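Local coordinates for Na Glutathione S-transferase 1 (Necator americanus, PDB 2ON7), which probably conjugates reduced glutathione to electrophilic compounds, as a dimeric hookworm enzyme of the glutathione S-transferase family, at residues 86-91 against 147-152; 135-140 against 179-184. All coordinates share one frame; numbering follows the deposited sequence.

Interaction 1: 86-91 against 147-152; sequences AVVDSL and FLVGDS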
loop_
_atom_site.group_PDB
_atom_site.type_symbol
_atom_site.label_atom_id
_atom_site.label_comp_id
_atom_site.label_asym_id
_atom_site.label_seq_id
_atom_site.Cartn_x
_atom_site.Cartn_y
_atom_site.Cartn_z
ATOM N N ALA A 86 12.058 -0.012 -3.590
ATOM C CA ALA A 86 11.181 -1.080 -3.123
ATOM C C ALA A 86 11.230 -1.294 -1.592
ATOM O O ALA A 86 10.234 -1.611 -0.980
ATOM C CB ALA A 86 11.550 -2.350 -3.833
ATOM N N VAL A 87 12.414 -1.153 -0.997
ATOM C CA VAL A 87 12.590 -1.253 0.435
ATOM C C VAL A 87 11.865 -0.116 1.192
ATOM O O VAL A 87 11.143 -0.376 2.181
ATOM C CB VAL A 87 14.113 -1.385 0.813
ATOM C CG1 VAL A 87 14.308 -1.398 2.305
ATOM C CG2 VAL A 87 14.672 -2.670 0.217
ATOM N N VAL A 88 12.044 1.125 0.725
ATOM C CA VAL A 88 11.258 2.258 1.217
ATOM C C VAL A 88 9.782 1.856 1.188
ATOM O O VAL A 88 9.086 1.915 2.220
ATOM C CB VAL A 88 11.444 3.507 0.314
ATOM C CG1 VAL A 88 10.483 4.576 0.702
ATOM C CG2 VAL A 88 12.879 4.039 0.385
ATOM N N ASP A 89 9.339 1.419 0.000
ATOM C CA ASP A 89 7.977 0.947 -0.258
ATOM C C ASP A 89 7.494 -0.096 0.738
ATOM O O ASP A 89 6.394 0.013 1.247
ATOM C CB ASP A 89 7.874 0.333 -1.661
ATOM C CG ASP A 89 8.066 1.339 -2.753
ATOM O OD1 ASP A 89 7.983 2.536 -2.492
ATOM O OD2 ASP A 89 8.274 0.917 -3.893
ATOM N N SER A 90 8.328 -1.090 1.023
ATOM C CA SER A 90 7.950 -2.169 1.895
ATOM C C SER A 90 7.719 -1.687 3.326
ATOM O O SER A 90 6.926 -2.279 4.044
ATOM C CB SER A 90 8.992 -3.296 1.858
ATOM O OG SER A 90 10.038 -3.077 2.803
ATOM N N LEU A 91 8.440 -0.643 3.748
ATOM C CA LEU A 91 8.279 -0.079 5.086
ATOM C C LEU A 91 7.052 0.795 5.197
ATOM O O LEU A 91 6.466 0.924 6.242
ATOM C CB LEU A 91 9.502 0.742 5.482
ATOM C CG LEU A 91 10.762 -0.018 5.938
ATOM C CD1 LEU A 91 12.005 0.839 5.651
ATOM C CD2 LEU A 91 10.670 -0.389 7.423
ATOM N N PHE A 147 18.844 6.928 9.139
ATOM C CA PHE A 147 17.718 6.924 8.168
ATOM C C PHE A 147 17.298 5.486 7.970
ATOM O O PHE A 147 18.147 4.585 8.008
ATOM C CB PHE A 147 18.140 7.474 6.808
ATOM C CG PHE A 147 18.549 8.915 6.820
ATOM C CD1 PHE A 147 19.903 9.259 6.779
ATOM C CD2 PHE A 147 17.587 9.929 6.816
ATOM C CE1 PHE A 147 20.313 10.621 6.774
ATOM C CE2 PHE A 147 17.959 11.258 6.796
ATOM C CZ PHE A 147 19.354 11.613 6.773
ATOM N N LEU A 148 16.012 5.272 7.746
ATOM C CA LEU A 148 15.409 3.931 7.621
ATOM C C LEU A 148 15.939 3.042 6.481
ATOM O O LEU A 148 16.063 1.824 6.654
ATOM C CB LEU A 148 13.874 4.048 7.539
ATOM C CG LEU A 148 13.089 4.364 8.829
ATOM C CD1 LEU A 148 11.668 4.656 8.471
ATOM C CD2 LEU A 148 13.162 3.221 9.821
ATOM N N VAL A 149 16.262 3.645 5.333
ATOM C CA VAL A 149 16.923 2.920 4.222
ATOM C C VAL A 149 18.044 3.734 3.609
ATOM O O VAL A 149 17.872 4.916 3.334
ATOM C CB VAL A 149 15.912 2.281 3.153
ATOM C CG1 VAL A 149 14.523 2.814 3.285
ATOM C CG2 VAL A 149 16.420 2.342 1.715
ATOM N N GLY A 150 19.212 3.116 3.453
ATOM C CA GLY A 150 20.357 3.818 2.883
ATOM C C GLY A 150 20.936 4.795 3.880
ATOM O O GLY A 150 20.876 4.571 5.107
ATOM N N ASP A 151 21.480 5.898 3.384
ATOM C CA ASP A 151 22.068 6.882 4.285
ATOM C C ASP A 151 21.630 8.273 3.893
ATOM O O ASP A 151 22.364 9.262 4.097
ATOM C CB ASP A 151 23.599 6.791 4.250
ATOM C CG ASP A 151 24.158 6.868 2.826
ATOM O OD1 ASP A 151 25.392 6.844 2.714
ATOM O OD2 ASP A 151 23.369 6.941 1.834
ATOM N N SER A 152 20.440 8.340 3.323
ATOM C CA SER A 152 19.850 9.586 2.926
ATOM C C SER A 152 18.346 9.533 3.240
ATOM O O SER A 152 17.759 8.431 3.324
ATOM C CB SER A 152 20.101 9.819 1.432
ATOM O OG SER A 152 19.404 8.860 0.662
#
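Val149 sends its branched side chain against Val88 and Leu91, and it buries 71 Å² of its own surface. Its CG1 methyl does most of the touching: it lies 3.6 Å from Val88 CG2 on one flank and 4.0 Å from Leu91 CD1 on another. The two valines meet at about a right angle, while Leu91 and Val149 run past one another in opposite directions. Leu91 comes second in burial. Its chi1 of -78° sets CG anti to the carbonyl carbon, and the branch that follows carries CD1 to Val149 CG1 and to Leu148 CB, the latter at 4.2 Å. Val87, one turn earlier, adds CG1 at 4.1 Å from Val149 CB. The CA atoms of Val88 and Val149 are 6.4 Å apart, which shows how near the loop runs to helix 82-109. All four residue contacts join aliphatic carbons, and no hydrogen bond spans the segments. The polar anchoring of the loop lies elsewhere: Leu148 N is bonded to Asp157 OD2 in helix 155-168, and Val88 also packs on Trp155 and Val156 of that helix. Leu91 in addition touches Phe48 of the second subunit. This loop, buried where Leu148 and Val149 meet helix 82-109 and tied to an aspartate in the first turn of helix 155-168, matches the Gly-X-X-X-Ser/Thr-X-X-Asp motif of the all-helical C-terminal domain in glutathione S-transferases, represented here by Gly150, Thr154 and Asp157.

Interaction 2: 135-140 against 179-184; sequences FITKFL and PEVKEH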
loop_
_atom_site.group_PDB
_atom_site.type_symbol
_atom_site.label_atom_id
_atom_site.label_comp_id
_atom_site.label_asym_id
_atom_site.label_seq_id
_atom_site.Cartn_x
_atom_site.Cartn_y
_atom_site.Cartn_z
ATOM N N PHE A 135 9.927 -4.119 14.366
ATOM C CA PHE A 135 10.499 -4.165 13.008
ATOM C C PHE A 135 11.217 -2.891 12.596
ATOM O O PHE A 135 12.332 -2.941 12.071
ATOM C CB PHE A 135 9.431 -4.489 11.968
ATOM C CG PHE A 135 8.704 -5.781 12.235
ATOM C CD1 PHE A 135 7.313 -5.822 12.212
ATOM C CD2 PHE A 135 9.412 -6.950 12.498
ATOM C CE1 PHE A 135 6.648 -7.001 12.457
ATOM C CE2 PHE A 135 8.752 -8.141 12.731
ATOM C CZ PHE A 135 7.359 -8.164 12.726
ATOM N N ILE A 136 10.562 -1.755 12.825
ATOM C CA ILE A 136 11.197 -0.460 12.568
ATOM C C ILE A 136 12.578 -0.405 13.279
ATOM O O ILE A 136 13.544 -0.034 12.645
ATOM C CB ILE A 136 10.240 0.770 12.871
ATOM C CG1 ILE A 136 8.970 0.716 12.022
ATOM C CG2 ILE A 136 10.883 2.091 12.575
ATOM C CD1 ILE A 136 9.155 0.859 10.457
ATOM N N THR A 137 12.693 -0.821 14.541
ATOM C CA THR A 137 14.002 -0.632 15.187
ATOM C C THR A 137 15.132 -1.543 14.695
ATOM O O THR A 137 16.287 -1.121 14.769
ATOM C CB THR A 137 14.002 -0.379 16.749
ATOM O OG1 THR A 137 14.815 -1.346 17.456
ATOM C CG2 THR A 137 12.589 -0.277 17.349
ATOM N N LYS A 138 14.811 -2.744 14.183
ATOM C CA LYS A 138 15.791 -3.576 13.444
ATOM C C LYS A 138 16.390 -2.819 12.238
ATOM O O LYS A 138 17.605 -2.770 12.064
ATOM C CB LYS A 138 15.203 -4.923 12.977
ATOM C CG LYS A 138 14.731 -5.870 14.087
ATOM C CD LYS A 138 13.770 -6.958 13.567
ATOM C CE LYS A 138 13.955 -8.304 14.344
ATOM N NZ LYS A 138 13.881 -8.215 15.866
ATOM N N PHE A 139 15.541 -2.213 11.422
ATOM C CA PHE A 139 16.027 -1.302 10.364
ATOM C C PHE A 139 16.929 -0.151 10.859
ATOM O O PHE A 139 17.952 0.166 10.259
ATOM C CB PHE A 139 14.865 -0.771 9.506
ATOM C CG PHE A 139 14.430 -1.736 8.432
ATOM C CD1 PHE A 139 13.550 -2.787 8.726
ATOM C CD2 PHE A 139 14.900 -1.606 7.124
ATOM C CE1 PHE A 139 13.168 -3.691 7.745
ATOM C CE2 PHE A 139 14.486 -2.492 6.111
ATOM C CZ PHE A 139 13.615 -3.533 6.435
ATOM N N LEU A 140 16.527 0.467 11.952
ATOM C CA LEU A 140 17.280 1.541 12.528
ATOM C C LEU A 140 18.628 1.030 13.089
ATOM O O LEU A 140 19.667 1.619 12.801
ATOM C CB LEU A 140 16.428 2.243 13.581
ATOM C CG LEU A 140 15.746 3.617 13.421
ATOM C CD1 LEU A 140 16.019 4.289 12.090
ATOM C CD2 LEU A 140 14.257 3.531 13.763
ATOM N N PRO A 179 14.048 3.511 22.222
ATOM C CA PRO A 179 14.896 4.697 22.134
ATOM C C PRO A 179 15.303 5.068 20.693
ATOM O O PRO A 179 15.269 6.243 20.345
ATOM C CB PRO A 179 16.097 4.371 23.047
ATOM C CG PRO A 179 16.036 2.904 23.304
ATOM C CD PRO A 179 14.708 2.364 22.874
ATOM N N GLU A 180 15.652 4.085 19.870
ATOM C CA GLU A 180 15.993 4.305 18.447
ATOM C C GLU A 180 14.912 5.037 17.615
ATOM O O GLU A 180 15.227 5.931 16.816
ATOM C CB GLU A 180 16.310 2.972 17.747
ATOM C CG GLU A 180 17.484 2.223 18.335
ATOM C CD GLU A 180 17.104 1.482 19.592
ATOM O OE1 GLU A 180 15.916 1.104 19.725
ATOM O OE2 GLU A 180 17.976 1.304 20.438
ATOM N N VAL A 181 13.658 4.620 17.774
ATOM C CA VAL A 181 12.537 5.251 17.086
ATOM C C VAL A 181 12.423 6.737 17.470
ATOM O O VAL A 181 12.233 7.590 16.619
ATOM C CB VAL A 181 11.201 4.502 17.386
ATOM C CG1 VAL A 181 10.017 5.292 16.896
ATOM C CG2 VAL A 181 11.231 3.109 16.828
ATOM N N LYS A 182 12.543 7.020 18.766
ATOM C CA LYS A 182 12.555 8.381 19.269
ATOM C C LYS A 182 13.708 9.227 18.662
ATOM O O LYS A 182 13.440 10.309 18.099
ATOM C CB LYS A 182 12.606 8.351 20.791
ATOM C CG LYS A 182 12.475 9.682 21.461
ATOM C CD LYS A 182 13.031 9.538 22.850
ATOM C CE LYS A 182 12.123 10.153 23.883
ATOM N NZ LYS A 182 11.969 11.604 23.583
ATOM N N GLU A 183 14.960 8.718 18.767
ATOM C CA GLU A 183 16.136 9.308 18.097
ATOM C C GLU A 183 15.891 9.607 16.601
ATOM O O GLU A 183 16.346 10.652 16.092
ATOM C CB GLU A 183 17.363 8.399 18.228
ATOM C CG GLU A 183 17.954 8.274 19.671
ATOM C CD GLU A 183 19.116 7.242 19.762
ATOM O OE1 GLU A 183 19.145 6.272 18.946
ATOM O OE2 GLU A 183 19.987 7.412 20.652
ATOM N N HIS A 184 15.182 8.700 15.917
ATOM C CA HIS A 184 14.879 8.848 14.480
ATOM C C HIS A 184 13.934 10.023 14.244
ATOM O O HIS A 184 14.220 10.882 13.402
ATOM C CB HIS A 184 14.272 7.552 13.894
ATOM C CG HIS A 184 13.607 7.728 12.551
ATOM N ND1 HIS A 184 14.322 7.826 11.369
ATOM C CD2 HIS A 184 12.295 7.766 12.200
ATOM C CE1 HIS A 184 13.472 7.957 10.359
ATOM N NE2 HIS A 184 12.242 7.900 10.834
#
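The His184 imidazole is approached obliquely by the Leu140 side chain, whose CD1 methyl lies 4.0 Å from ND1; Leu140 CD2 lies equally far, 4.0 Å, from His184 CB. The two side chains cross at about a right angle. Both ring nitrogens have partners beyond the segments, in weak hydrogen bonds from ND1 to Gly146 O and from NE2 to Asp157 O, which together probably limit the ring's rotation. Two carbonyl partners could also stabilise a protonated ring, although the coordinates do not settle this. The second flat group, the Phe139 ring, faces another way: Phe135 O sits in plane at its edge, and Pro47 of the second subunit packs against the phenyl. Phe135 touches the same proline, at the dimer interface. Helices 117-141 and 179-189 meet within the C-terminal domain of the glutathione S-transferase fold, their local axes 9.2 Å apart at an angle of 69°. Leu140 buries the most area, 71 Å², and its CD2 also rests 4.0 Å from Glu180 O, a carbonyl already engaged by His184 N. About one turn earlier on helix 117-141, Thr137 CG2 meets Val181 CG2 at 3.7 Å. A bend in the Glu180 chain (chi2 79°) brings OE1 back to 3.5 Å from Thr137 OG1, a polar approach too long to count as a hydrogen bond.

Overall arrangement
Interactions 1 and 2 are both buried, with centres 13 Å apart on the same side of the chain's centre. Helix 117-141, the first partner in interaction 2, also packs against both segments of interaction 1: Leu91 CD2 is 3.6 Å from Ile136 CD1, and Leu148 CD2 is 3.7 Å from Ile136 CG2, making one apolar cluster. Interaction 1 joins a helix to a loop through aliphatic groups alone, burying 200 Å². Interaction 2 joins two helices, buries 269 Å², and mixes aliphatic packing with an imidazole and a partly exposed threonine-glutamate pair. Asp157, outside both contacts, bonds Leu148 N through its carboxylate and, weakly, His184 NE2 through its backbone carbonyl. Each also borders the second subunit.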